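Local coordinates for protein restriction endonuclease r.bpuji (PDB 2VLA) that recognises its specific DNA sequence through this N-terminal domain of a restriction endonuclease, the whole enzyme probably cleaving DNA, at residues A[12-17]-A[70-75]; A[28-33]-A[77-82]; A[51-56]-A[63-68]. All coordinates share one frame; numbering follows the deposited sequence.

Interaction 1: A[12-17]-A[70-75]; sequences TIIRGK and TEIAGK. With nucleotides of chain B; nucleotides of chain C.
Lys17 and Glu71 form the one direct polar bridge between the loop 12-17 and helix 62-76, a salt bridge of 2.9 Å from Lys17 NZ to Glu71 OE2. The ammonium comes from above the carboxylate plane, 57° out of it, and a bend at the end of the lysine chain (chi4 -72°) turns NZ onto it. Glu71 OE2 also accepts from the N4 of a cytosine, so the lysine probably steadies a base-reading carboxylate. Two waters carry the polar link further: one joins Arg15 N to Glu71 OE1, the other lies 2.7 Å from Lys17 NZ and also meets Glu71 OE1.

Apolar contacts accompany the salt bridge. Ile14 CD1 presses on Lys75 CB at a tight 3.4 Å, its CG2 meets Ile72 CD1 at 3.9 Å, and Lys17 CD rests on Ile72 CG1. Helix 62-76 is probably the recognition helix of the domain's helix-turn-helix, and the loop brings a second set of DNA-reading groups beside it.

DNA contacts complete the junction. Thr70 OG1 donates to OP2 of DC5 of chain B at 2.7 Å. The Arg15 guanidinium lies with one face over C6 of DC7 of chain B, 3.7 Å above the guanidinium plane, while NH1 bonds a guanine O6; CG anti to the backbone N (chi1 -172°) sends the chain away from the helix to reach it. An alanine here is likely to leave that guanine O6 without its donor and uncover the cytosine face.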
loop_
_atom_site.group_PDB
_atom_site.type_symbol
_atom_site.label_atom_id
_atom_site.label_comp_id
_atom_site.label_asym_id
_atom_site.label_seq_id
_atom_site.Cartn_x
_atom_site.Cartn_y
_atom_site.Cartn_z
ATOM N N THR A 12 -0.924 -8.624 3.597
ATOM C CA THR A 12 0.191 -7.732 3.853
ATOM C C THR A 12 0.464 -6.779 2.712
ATOM O O THR A 12 -0.038 -6.976 1.543
ATOM C CB THR A 12 1.505 -8.496 4.144
ATOM O OG1 THR A 12 1.859 -9.288 3.024
ATOM C CG2 THR A 12 1.369 -9.375 5.355
ATOM N N ILE A 13 1.245 -5.732 3.044
ATOM C CA ILE A 13 2.012 -4.995 2.078
ATOM C C ILE A 13 3.478 -5.140 2.468
ATOM O O ILE A 13 3.794 -5.580 3.577
ATOM C CB ILE A 13 1.605 -3.505 1.999
ATOM C CG1 ILE A 13 1.900 -2.770 3.325
ATOM C CG2 ILE A 13 0.094 -3.368 1.624
ATOM C CD1 ILE A 13 2.080 -1.284 3.160
ATOM N N ILE A 14 4.350 -4.797 1.546
ATOM C CA ILE A 14 5.789 -4.859 1.730
ATOM C C ILE A 14 6.178 -4.066 2.962
ATOM O O ILE A 14 5.602 -3.021 3.265
ATOM C CB ILE A 14 6.510 -4.346 0.467
ATOM C CG1 ILE A 14 6.461 -5.444 -0.628
ATOM C CG2 ILE A 14 7.974 -3.924 0.765
ATOM C CD1 ILE A 14 6.861 -4.977 -1.977
ATOM N N ARG A 15 7.110 -4.630 3.732
ATOM C CA ARG A 15 7.562 -4.007 4.971
ATOM C C ARG A 15 8.509 -2.837 4.687
ATOM O O ARG A 15 9.387 -2.937 3.857
ATOM C CB ARG A 15 8.224 -5.068 5.842
ATOM C CG ARG A 15 8.575 -4.580 7.258
ATOM C CD ARG A 15 8.900 -5.734 8.213
ATOM N NE ARG A 15 7.697 -6.488 8.534
ATOM C CZ ARG A 15 7.643 -7.462 9.412
ATOM N NH1 ARG A 15 8.734 -7.816 10.095
ATOM N NH2 ARG A 15 6.510 -8.086 9.646
ATOM N N GLY A 16 8.261 -1.717 5.355
ATOM C CA GLY A 16 8.963 -0.476 5.036
ATOM C C GLY A 16 10.446 -0.435 5.365
ATOM O O GLY A 16 10.933 -1.212 6.216
ATOM N N LYS A 17 11.152 0.425 4.650
ATOM C CA LYS A 17 12.550 0.708 4.936
ATOM C C LYS A 17 12.898 2.189 4.921
ATOM O O LYS A 17 14.016 2.554 5.274
ATOM C CB LYS A 17 13.473 -0.011 3.946
ATOM C CG LYS A 17 13.226 -1.498 3.806
ATOM C CD LYS A 17 14.090 -2.077 2.708
ATOM C CE LYS A 17 13.556 -3.388 2.216
ATOM N NZ LYS A 17 13.743 -4.512 3.194
ATOM N N THR A 70 14.837 -3.478 -4.747
ATOM C CA THR A 70 13.747 -4.265 -5.298
ATOM C C THR A 70 12.443 -4.030 -4.574
ATOM O O THR A 70 11.404 -3.848 -5.218
ATOM C CB THR A 70 14.066 -5.774 -5.365
ATOM O OG1 THR A 70 14.088 -6.337 -4.046
ATOM C CG2 THR A 70 15.413 -6.009 -6.071
ATOM N N GLU A 71 12.474 -4.014 -3.249
ATOM C CA GLU A 71 11.247 -3.964 -2.461
ATOM C C GLU A 71 10.639 -2.593 -2.401
ATOM O O GLU A 71 9.395 -2.458 -2.415
ATOM C CB GLU A 71 11.474 -4.441 -1.037
ATOM C CG GLU A 71 11.963 -5.873 -0.879
ATOM C CD GLU A 71 11.870 -6.331 0.577
ATOM O OE1 GLU A 71 10.735 -6.459 1.080
ATOM O OE2 GLU A 71 12.947 -6.515 1.242
ATOM N N ILE A 72 11.482 -1.568 -2.266
ATOM C CA ILE A 72 10.987 -0.226 -1.941
ATOM C C ILE A 72 10.999 0.658 -3.174
ATOM O O ILE A 72 9.951 1.077 -3.649
ATOM C CB ILE A 72 11.766 0.431 -0.744
ATOM C CG1 ILE A 72 11.723 -0.494 0.483
ATOM C CG2 ILE A 72 11.159 1.784 -0.435
ATOM C CD1 ILE A 72 10.299 -0.825 1.012
ATOM N N ALA A 73 12.158 0.890 -3.739
ATOM C CA ALA A 73 12.229 1.697 -4.949
ATOM C C ALA A 73 11.436 1.030 -6.100
ATOM O O ALA A 73 10.692 1.698 -6.806
ATOM C CB ALA A 73 13.690 1.927 -5.353
ATOM N N GLY A 74 11.576 -0.278 -6.251
ATOM C CA GLY A 74 10.891 -1.008 -7.321
ATOM C C GLY A 74 9.407 -1.272 -7.021
ATOM O O GLY A 74 8.507 -0.686 -7.652
ATOM N N LYS A 75 9.137 -2.147 -6.065
ATOM C CA LYS A 75 7.765 -2.609 -5.851
ATOM C C LYS A 75 6.894 -1.599 -5.096
ATOM O O LYS A 75 5.904 -1.088 -5.641
ATOM C CB LYS A 75 7.752 -3.943 -5.145
ATOM C CG LYS A 75 8.371 -5.050 -5.939
ATOM C CD LYS A 75 7.448 -5.530 -7.045
ATOM C CE LYS A 75 7.980 -6.791 -7.731
ATOM N NZ LYS A 75 6.962 -7.439 -8.605
ATOM P P DC B 5 10.921 -8.050 -5.107
ATOM O OP1 DC B 5 11.011 -7.518 -6.482
ATOM O OP2 DC B 5 11.511 -7.281 -4.003
ATOM O "O5'" DC B 5 9.383 -8.416 -4.842
ATOM C "C5'" DC B 5 8.768 -8.173 -3.603
ATOM C "C4'" DC B 5 8.313 -9.453 -2.962
ATOM O "O4'" DC B 5 9.468 -10.307 -2.710
ATOM C "C3'" DC B 5 7.631 -9.288 -1.624
ATOM O "O3'" DC B 5 6.734 -10.379 -1.406
ATOM C "C2'" DC B 5 8.852 -9.297 -0.696
ATOM C "C1'" DC B 5 9.623 -10.461 -1.308
ATOM N N1 DC B 5 11.042 -10.490 -0.944
ATOM C C2 DC B 5 11.569 -11.568 -0.220
ATOM O O2 DC B 5 10.828 -12.533 0.058
ATOM N N3 DC B 5 12.891 -11.541 0.131
ATOM C C4 DC B 5 13.645 -10.503 -0.189
ATOM N N4 DC B 5 14.940 -10.524 0.178
ATOM C C5 DC B 5 13.145 -9.389 -0.893
ATOM C C6 DC B 5 11.846 -9.428 -1.261
ATOM P P DA C 4 11.738 2.390 8.411
ATOM O OP1 DA C 4 12.085 3.648 8.968
ATOM O OP2 DA C 4 10.768 2.271 7.292
ATOM O "O5'" DA C 4 12.996 1.537 8.113
ATOM C "C5'" DA C 4 14.159 1.713 8.966
ATOM C "C4'" DA C 4 14.912 0.411 9.060
ATOM O "O4'" DA C 4 14.205 -0.541 9.891
ATOM C "C3'" DA C 4 15.136 -0.306 7.716
ATOM O "O3'" DA C 4 16.417 -0.909 7.746
ATOM C "C2'" DA C 4 14.049 -1.363 7.737
ATOM C "C1'" DA C 4 14.068 -1.778 9.194
ATOM N N9 DA C 4 12.888 -2.452 9.667
ATOM C C8 DA C 4 11.581 -2.250 9.269
ATOM N N7 DA C 4 10.720 -2.989 9.914
ATOM C C5 DA C 4 11.479 -3.739 10.802
ATOM C C6 DA C 4 11.159 -4.706 11.744
ATOM N N6 DA C 4 9.939 -5.142 12.046
ATOM N N1 DA C 4 12.198 -5.228 12.470
ATOM C C2 DA C 4 13.462 -4.812 12.200
ATOM N N3 DA C 4 13.880 -3.905 11.356
ATOM C C4 DA C 4 12.817 -3.402 10.650
ATOM P P DC B 7 5.304 -13.640 5.603
ATOM O OP1 DC B 7 4.713 -14.971 5.826
ATOM O OP2 DC B 7 4.401 -12.485 5.455
ATOM O "O5'" DC B 7 6.347 -13.263 6.759
ATOM C "C5'" DC B 7 7.320 -14.214 7.177
ATOM C "C4'" DC B 7 8.278 -13.592 8.183
ATOM O "O4'" DC B 7 9.114 -12.595 7.522
ATOM C "C3'" DC B 7 7.616 -12.832 9.339
ATOM O "O3'" DC B 7 8.312 -13.124 10.533
ATOM C "C2'" DC B 7 7.851 -11.371 8.997
ATOM C "C1'" DC B 7 9.211 -11.463 8.375
ATOM N N1 DC B 7 9.681 -10.337 7.547
ATOM C C2 DC B 7 11.037 -10.031 7.560
ATOM O O2 DC B 7 11.778 -10.661 8.326
ATOM N N3 DC B 7 11.499 -9.034 6.779
ATOM C C4 DC B 7 10.656 -8.417 5.942
ATOM N N4 DC B 7 11.124 -7.450 5.166
ATOM C C5 DC B 7 9.271 -8.727 5.912
ATOM C C6 DC B 7 8.829 -9.677 6.722
HETATM O O HOH W 1 8.733 -6.850 2.966
HETATM O O HOH W 2 11.033 -4.912 3.416
#

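Interaction 2: A[28-33]-A[77-82]; sequences AYANII and FGMFYE
Met79 sets out toward helix 22-36 from its CB and meets three residues of it in turn. CB touches Ile33 CD1 at 3.6 Å, the two side chains crossing at about a right angle. Beyond it CG lies anti to the carbonyl carbon (chi1 -63°) and the chain runs on extended through chi2, bringing SD within 3.7 Å of Tyr29 CB. SD also makes an oblique Met-aromatic contact, 5.1 Å from the centroid of the Tyr29 ring and 62° off its normal. The bend at chi3, 79°, then turns CE onto the helix backbone, where it rests 3.7 Å from Ala30 N and nearly as close to Ala30 CB.

Aromatic rings flank the contact. Phe77 CE2 approaches the edge of the Tyr29 ring, 4.2 Å from Tyr29 CE2, and Ile33 CD1 meets the edge of the Phe80 ring at CD2, 3.8 Å away. The polar end of Tyr29 has His68 as its partner.

The contact thus sets helix 22-36 against the turn after helix 62-76 and the start of strand 80-83, with Tyr96 and Ile97 of helix 91-99 beside Ala30, Leu52 of helix 41-56 against Tyr29, and Pro89 of strand 86-89 against Ile33.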
loop_
_atom_site.group_PDB
_atom_site.type_symbol
_atom_site.label_atom_id
_atom_site.label_comp_id
_atom_site.label_asym_id
_atom_site.label_seq_id
_atom_site.Cartn_x
_atom_site.Cartn_y
_atom_site.Cartn_z
ATOM N N ALA A 28 16.950 10.579 -2.791
ATOM C CA ALA A 28 18.030 9.730 -3.237
ATOM C C ALA A 28 17.558 8.674 -4.234
ATOM O O ALA A 28 18.141 8.536 -5.317
ATOM C CB ALA A 28 18.740 9.080 -2.040
ATOM N N TYR A 29 16.492 7.949 -3.897
ATOM C CA TYR A 29 15.971 6.937 -4.803
ATOM C C TYR A 29 15.693 7.605 -6.172
ATOM O O TYR A 29 16.046 7.078 -7.219
ATOM C CB TYR A 29 14.668 6.349 -4.291
ATOM C CG TYR A 29 14.707 5.494 -3.040
ATOM C CD1 TYR A 29 15.799 4.688 -2.712
ATOM C CD2 TYR A 29 13.590 5.424 -2.232
ATOM C CE1 TYR A 29 15.773 3.885 -1.552
ATOM C CE2 TYR A 29 13.542 4.631 -1.125
ATOM C CZ TYR A 29 14.612 3.848 -0.784
ATOM O OH TYR A 29 14.501 3.081 0.357
ATOM N N ALA A 30 15.004 8.740 -6.147
ATOM C CA ALA A 30 14.541 9.368 -7.375
ATOM C C ALA A 30 15.714 9.860 -8.218
ATOM O O ALA A 30 15.723 9.702 -9.440
ATOM C CB ALA A 30 13.609 10.513 -7.053
ATOM N N ASN A 31 16.682 10.484 -7.571
ATOM C CA ASN A 31 17.815 11.067 -8.287
ATOM C C ASN A 31 18.731 10.004 -8.816
ATOM O O ASN A 31 19.265 10.131 -9.909
ATOM C CB ASN A 31 18.568 12.058 -7.405
ATOM C CG ASN A 31 17.883 13.408 -7.350
ATOM O OD1 ASN A 31 17.329 13.875 -8.356
ATOM N ND2 ASN A 31 17.887 14.026 -6.199
ATOM N N ILE A 32 18.925 8.943 -8.036
ATOM C CA ILE A 32 19.707 7.816 -8.512
ATOM C C ILE A 32 19.061 7.247 -9.781
ATOM O O ILE A 32 19.722 7.066 -10.805
ATOM C CB ILE A 32 19.827 6.720 -7.455
ATOM C CG1 ILE A 32 20.690 7.219 -6.283
ATOM C CG2 ILE A 32 20.414 5.437 -8.091
ATOM C CD1 ILE A 32 20.656 6.322 -5.034
ATOM N N ILE A 33 17.776 6.962 -9.708
ATOM C CA ILE A 33 17.069 6.380 -10.843
ATOM C C ILE A 33 17.084 7.312 -12.066
ATOM O O ILE A 33 17.400 6.890 -13.177
ATOM C CB ILE A 33 15.632 6.013 -10.450
ATOM C CG1 ILE A 33 15.651 4.826 -9.490
ATOM C CG2 ILE A 33 14.794 5.675 -11.680
ATOM C CD1 ILE A 33 14.342 4.624 -8.736
ATOM N N PHE A 77 7.171 1.576 -3.866
ATOM C CA PHE A 77 7.032 2.958 -4.322
ATOM C C PHE A 77 6.866 3.101 -5.843
ATOM O O PHE A 77 6.574 4.173 -6.322
ATOM C CB PHE A 77 8.205 3.810 -3.886
ATOM C CG PHE A 77 8.274 4.083 -2.376
ATOM C CD1 PHE A 77 7.293 3.621 -1.507
ATOM C CD2 PHE A 77 9.336 4.823 -1.848
ATOM C CE1 PHE A 77 7.392 3.880 -0.143
ATOM C CE2 PHE A 77 9.419 5.084 -0.505
ATOM C CZ PHE A 77 8.455 4.613 0.354
ATOM N N GLY A 78 7.099 2.026 -6.591
ATOM C CA GLY A 78 6.874 2.043 -8.045
ATOM C C GLY A 78 7.695 3.103 -8.776
ATOM O O GLY A 78 7.151 3.864 -9.584
ATOM N N MET A 79 9.010 3.103 -8.562
ATOM C CA MET A 79 9.844 4.194 -9.024
ATOM C C MET A 79 10.589 3.902 -10.328
ATOM O O MET A 79 11.164 4.803 -10.929
ATOM C CB MET A 79 10.827 4.616 -7.925
ATOM C CG MET A 79 10.126 5.145 -6.688
ATOM S SD MET A 79 11.215 5.790 -5.442
ATOM C CE MET A 79 11.559 7.389 -6.173
ATOM N N PHE A 80 10.608 2.647 -10.736
ATOM C CA PHE A 80 11.184 2.263 -12.026
ATOM C C PHE A 80 10.461 1.050 -12.589
ATOM O O PHE A 80 9.693 0.409 -11.901
ATOM C CB PHE A 80 12.699 1.975 -11.886
ATOM C CG PHE A 80 13.032 0.803 -10.987
ATOM C CD1 PHE A 80 13.063 -0.497 -11.481
ATOM C CD2 PHE A 80 13.405 1.010 -9.673
ATOM C CE1 PHE A 80 13.439 -1.566 -10.659
ATOM C CE2 PHE A 80 13.749 -0.068 -8.846
ATOM C CZ PHE A 80 13.771 -1.343 -9.346
ATOM N N TYR A 81 10.710 0.759 -13.860
ATOM C CA TYR A 81 10.128 -0.407 -14.516
ATOM C C TYR A 81 11.074 -0.872 -15.594
ATOM O O TYR A 81 12.024 -0.170 -15.938
ATOM C CB TYR A 81 8.743 -0.086 -15.103
ATOM C CG TYR A 81 8.780 0.839 -16.300
ATOM C CD1 TYR A 81 8.827 2.212 -16.138
ATOM C CD2 TYR A 81 8.757 0.333 -17.589
ATOM C CE1 TYR A 81 8.857 3.056 -17.222
ATOM C CE2 TYR A 81 8.796 1.165 -18.678
ATOM C CZ TYR A 81 8.840 2.525 -18.494
ATOM O OH TYR A 81 8.870 3.362 -19.591
ATOM N N GLU A 82 10.838 -2.071 -16.099
ATOM C CA GLU A 82 11.670 -2.635 -17.156
ATOM C C GLU A 82 10.887 -2.780 -18.440
ATOM O O GLU A 82 9.711 -3.146 -18.417
ATOM C CB GLU A 82 12.206 -3.999 -16.737
ATOM C CG GLU A 82 12.783 -4.809 -17.894
ATOM C CD GLU A 82 13.400 -6.109 -17.445
ATOM O OE1 GLU A 82 13.590 -6.289 -16.221
ATOM O OE2 GLU A 82 13.706 -6.953 -18.316
#

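Interaction 3: A[51-56]-A[63-68]; sequences RLIEIL and KTLDNH. With nucleotides of chain C.
Helices 51-56 and 63-68 cross at 108° with their axes 10.4 Å apart, and Leu52 O accepts from both Ile55 N and Leu56 N where the first helix is kinked. Leu65 fills the crossing: its CD2 lies 4.0 Å from Leu52 CG and packs on the backbone N of Ile53, while CD1 meets Ile53 CD1, also at 4.0 Å. Leu52 CD2 reaches across to His68 CB at 3.5 Å. Leu56 makes a CH-pi contact, its CD1 standing over one face of the imidazole, 3.6 Å from the centroid.

The pair is consistent with the helix-turn-helix of this domain, helix 41-56 packing across helix 62-76, whose residues reach bases and backbone phosphates of the DNA. His68 belongs to both roles. While Leu56 covers a face, NE2 donates from the ring edge to OP1 of DC5 of chain C at 2.9 Å, nearly straight at 174°, and Tyr29 OH bonds ND1, so the ring is gripped at both nitrogens and its rotation is fixed. Thr64 OG1 donates to OP2 of DG6 of chain C at 2.8 Å. Asn67, next to His68 in the chain, gives from ND2 a more bent bond, 143°, to O6 of DG7 of chain C, and its OD1 takes a cytosine N4.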
loop_
_atom_site.group_PDB
_atom_site.type_symbol
_atom_site.label_atom_id
_atom_site.label_comp_id
_atom_site.label_asym_id
_atom_site.label_seq_id
_atom_site.Cartn_x
_atom_site.Cartn_y
_atom_site.Cartn_z
ATOM N N ARG A 51 25.440 4.094 -5.345
ATOM C CA ARG A 51 24.940 5.396 -4.919
ATOM C C ARG A 51 24.208 5.314 -3.566
ATOM O O ARG A 51 24.417 6.155 -2.688
ATOM C CB ARG A 51 24.010 6.001 -5.984
ATOM C CG ARG A 51 24.711 6.460 -7.274
ATOM C CD ARG A 51 25.122 7.947 -7.238
ATOM N NE ARG A 51 23.998 8.880 -7.008
ATOM C CZ ARG A 51 23.286 9.480 -7.976
ATOM N NH1 ARG A 51 23.538 9.238 -9.259
ATOM N NH2 ARG A 51 22.311 10.317 -7.652
ATOM N N LEU A 52 23.357 4.302 -3.392
ATOM C CA LEU A 52 22.508 4.231 -2.187
ATOM C C LEU A 52 23.352 4.028 -0.929
ATOM O O LEU A 52 23.028 4.551 0.146
ATOM C CB LEU A 52 21.444 3.116 -2.315
ATOM C CG LEU A 52 20.490 3.008 -1.113
ATOM C CD1 LEU A 52 19.733 4.322 -0.882
ATOM C CD2 LEU A 52 19.509 1.855 -1.302
ATOM N N ILE A 53 24.449 3.309 -1.062
ATOM C CA ILE A 53 25.260 3.002 0.114
ATOM C C ILE A 53 25.873 4.288 0.756
ATOM O O ILE A 53 26.201 4.316 1.949
ATOM C CB ILE A 53 26.371 1.988 -0.194
ATOM C CG1 ILE A 53 26.903 1.392 1.120
ATOM C CG2 ILE A 53 27.519 2.659 -0.982
ATOM C CD1 ILE A 53 27.829 0.200 0.932
ATOM N N GLU A 54 25.993 5.341 -0.037
ATOM C CA GLU A 54 26.443 6.637 0.470
ATOM C C GLU A 54 25.415 7.282 1.397
ATOM O O GLU A 54 25.773 8.076 2.269
ATOM C CB GLU A 54 26.777 7.573 -0.688
ATOM C CG GLU A 54 27.963 7.111 -1.511
ATOM C CD GLU A 54 29.245 6.981 -0.670
ATOM O OE1 GLU A 54 29.513 7.884 0.162
ATOM O OE2 GLU A 54 29.976 5.977 -0.841
ATOM N N ILE A 55 24.148 6.912 1.237
ATOM C CA ILE A 55 23.087 7.429 2.080
ATOM C C ILE A 55 22.898 6.560 3.329
ATOM O O ILE A 55 22.684 7.071 4.431
ATOM C CB ILE A 55 21.744 7.490 1.311
ATOM C CG1 ILE A 55 21.902 8.335 0.045
ATOM C CG2 ILE A 55 20.648 8.047 2.204
ATOM C CD1 ILE A 55 22.301 9.767 0.314
ATOM N N LEU A 56 22.938 5.240 3.138
ATOM C CA LEU A 56 22.612 4.308 4.209
ATOM C C LEU A 56 23.820 4.053 5.127
ATOM O O LEU A 56 23.644 3.747 6.287
ATOM C CB LEU A 56 22.088 2.989 3.626
ATOM C CG LEU A 56 20.719 3.041 2.959
ATOM C CD1 LEU A 56 20.315 1.648 2.533
ATOM C CD2 LEU A 56 19.687 3.644 3.907
ATOM N N LYS A 63 22.871 -7.250 0.709
ATOM C CA LYS A 63 21.505 -7.763 0.797
ATOM C C LYS A 63 20.514 -6.622 1.090
ATOM O O LYS A 63 19.445 -6.526 0.485
ATOM C CB LYS A 63 21.406 -8.851 1.878
ATOM C CG LYS A 63 19.980 -9.447 2.061
ATOM C CD LYS A 63 19.418 -10.037 0.747
ATOM C CE LYS A 63 18.182 -10.895 0.978
ATOM N NZ LYS A 63 18.470 -12.167 1.630
ATOM N N THR A 64 20.879 -5.768 2.019
ATOM C CA THR A 64 20.047 -4.631 2.378
ATOM C C THR A 64 19.911 -3.662 1.235
ATOM O O THR A 64 18.811 -3.191 0.941
ATOM C CB THR A 64 20.633 -3.940 3.616
ATOM O OG1 THR A 64 20.525 -4.848 4.697
ATOM C CG2 THR A 64 19.927 -2.638 3.951
ATOM N N LEU A 65 21.020 -3.366 0.564
ATOM C CA LEU A 65 20.968 -2.495 -0.606
ATOM C C LEU A 65 20.036 -3.082 -1.685
ATOM O O LEU A 65 19.198 -2.371 -2.254
ATOM C CB LEU A 65 22.388 -2.266 -1.165
ATOM C CG LEU A 65 23.364 -1.508 -0.251
ATOM C CD1 LEU A 65 24.776 -1.627 -0.805
ATOM C CD2 LEU A 65 22.939 -0.062 -0.133
ATOM N N ASP A 66 20.213 -4.368 -1.983
ATOM C CA ASP A 66 19.375 -5.048 -2.946
ATOM C C ASP A 66 17.903 -4.964 -2.536
ATOM O O ASP A 66 17.028 -4.697 -3.363
ATOM C CB ASP A 66 19.781 -6.538 -3.054
ATOM C CG ASP A 66 21.094 -6.756 -3.811
ATOM O OD1 ASP A 66 21.517 -5.866 -4.570
ATOM O OD2 ASP A 66 21.658 -7.859 -3.683
ATOM N N ASN A 67 17.619 -5.199 -1.271
ATOM C CA ASN A 67 16.242 -5.183 -0.809
ATOM C C ASN A 67 15.626 -3.775 -0.927
ATOM O O ASN A 67 14.455 -3.633 -1.334
ATOM C CB ASN A 67 16.129 -5.689 0.640
ATOM C CG ASN A 67 16.302 -7.203 0.774
ATOM O OD1 ASN A 67 16.222 -7.961 -0.201
ATOM N ND2 ASN A 67 16.433 -7.649 2.004
ATOM N N HIS A 68 16.382 -2.735 -0.594
ATOM C CA HIS A 68 15.894 -1.382 -0.853
ATOM C C HIS A 68 15.515 -1.243 -2.339
ATOM O O HIS A 68 14.450 -0.696 -2.688
ATOM C CB HIS A 68 16.949 -0.327 -0.487
ATOM C CG HIS A 68 16.906 0.110 0.936
ATOM N ND1 HIS A 68 16.390 1.327 1.315
ATOM C CD2 HIS A 68 17.391 -0.471 2.067
ATOM C CE1 HIS A 68 16.549 1.474 2.622
ATOM N NE2 HIS A 68 17.127 0.380 3.101
ATOM P P DC C 5 17.255 -1.192 6.426
ATOM O OP1 DC C 5 17.762 0.064 5.884
ATOM O OP2 DC C 5 16.484 -2.042 5.491
ATOM O "O5'" DC C 5 18.436 -2.077 7.063
ATOM C "C5'" DC C 5 19.086 -1.724 8.308
ATOM C "C4'" DC C 5 19.541 -3.014 8.920
ATOM O "O4'" DC C 5 18.369 -3.759 9.406
ATOM C "C3'" DC C 5 20.244 -3.938 7.927
ATOM O "O3'" DC C 5 21.418 -4.464 8.580
ATOM C "C2'" DC C 5 19.266 -5.049 7.635
ATOM C "C1'" DC C 5 18.356 -5.063 8.838
ATOM N N1 DC C 5 16.897 -5.327 8.550
ATOM C C2 DC C 5 16.202 -6.176 9.394
ATOM O O2 DC C 5 16.803 -6.801 10.290
ATOM N N3 DC C 5 14.860 -6.373 9.202
ATOM C C4 DC C 5 14.251 -5.672 8.262
ATOM N N4 DC C 5 12.924 -5.857 8.115
ATOM C C5 DC C 5 14.933 -4.807 7.400
ATOM C C6 DC C 5 16.239 -4.619 7.584
ATOM P P DG C 6 22.610 -5.156 7.756
ATOM O OP1 DG C 6 23.808 -5.145 8.678
ATOM O OP2 DG C 6 22.726 -4.566 6.413
ATOM O "O5'" DG C 6 22.072 -6.656 7.551
ATOM C "C5'" DG C 6 21.894 -7.490 8.658
ATOM C "C4'" DG C 6 21.164 -8.720 8.258
ATOM O "O4'" DG C 6 19.798 -8.325 7.951
ATOM C "C3'" DG C 6 21.663 -9.441 6.996
ATOM O "O3'" DG C 6 21.498 -10.830 7.166
ATOM C "C2'" DG C 6 20.708 -8.953 5.925
ATOM C "C1'" DG C 6 19.411 -8.922 6.734
ATOM N N9 DG C 6 18.291 -8.205 6.152
ATOM C C8 DG C 6 18.317 -7.223 5.218
ATOM N N7 DG C 6 17.109 -6.812 4.876
ATOM C C5 DG C 6 16.255 -7.582 5.645
ATOM C C6 DG C 6 14.843 -7.626 5.710
ATOM O O6 DG C 6 14.053 -6.922 5.051
ATOM N N1 DG C 6 14.390 -8.570 6.608
ATOM C C2 DG C 6 15.191 -9.377 7.387
ATOM N N2 DG C 6 14.557 -10.206 8.215
ATOM N N3 DG C 6 16.516 -9.348 7.326
ATOM C C4 DG C 6 16.973 -8.450 6.434
ATOM P P DG C 7 22.680 -11.848 6.841
ATOM O OP1 DG C 7 23.859 -11.523 7.654
ATOM O OP2 DG C 7 22.747 -11.952 5.349
ATOM O "O5'" DG C 7 22.018 -13.206 7.372
ATOM C "C5'" DG C 7 21.636 -13.336 8.717
ATOM C "C4'" DG C 7 20.297 -14.030 8.863
ATOM O "O4'" DG C 7 19.261 -13.197 8.283
ATOM C "C3'" DG C 7 20.141 -15.385 8.164
ATOM O "O3'" DG C 7 19.273 -16.186 8.938
ATOM C "C2'" DG C 7 19.533 -15.008 6.821
ATOM C "C1'" DG C 7 18.586 -13.905 7.237
ATOM N N9 DG C 7 18.239 -12.956 6.206
ATOM C C8 DG C 7 19.051 -12.243 5.393
ATOM N N7 DG C 7 18.414 -11.442 4.577
ATOM C C5 DG C 7 17.070 -11.646 4.889
ATOM C C6 DG C 7 15.875 -11.072 4.359
ATOM O O6 DG C 7 15.761 -10.186 3.489
ATOM N N1 DG C 7 14.750 -11.604 4.969
ATOM C C2 DG C 7 14.760 -12.548 5.964
ATOM N N2 DG C 7 13.543 -12.943 6.419
ATOM N N3 DG C 7 15.871 -13.065 6.495
ATOM C C4 DG C 7 16.970 -12.575 5.912
#

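Helix 62-76 is common ground: interactions 1 and 3 use its successive turns, and interaction 2 uses the chain that leaves it, joined by a probable hydrogen bond from Met79 N to Ala73 O. All three are largely buried, though interaction 3 includes partly exposed residues at the helix crossing, and interaction 1 lies nearest the centre of the chain. Their chemistry differs with their place. Interaction 1 is charged and apolar together, with waters, and in direct touch with bases; interaction 2, about 7 Å from the nucleic acid at its nearest atom, is apolar between its segments; interaction 3 is apolar between helices but polar on its DNA side. Tyr29 and His68 connect interactions 2 and 3.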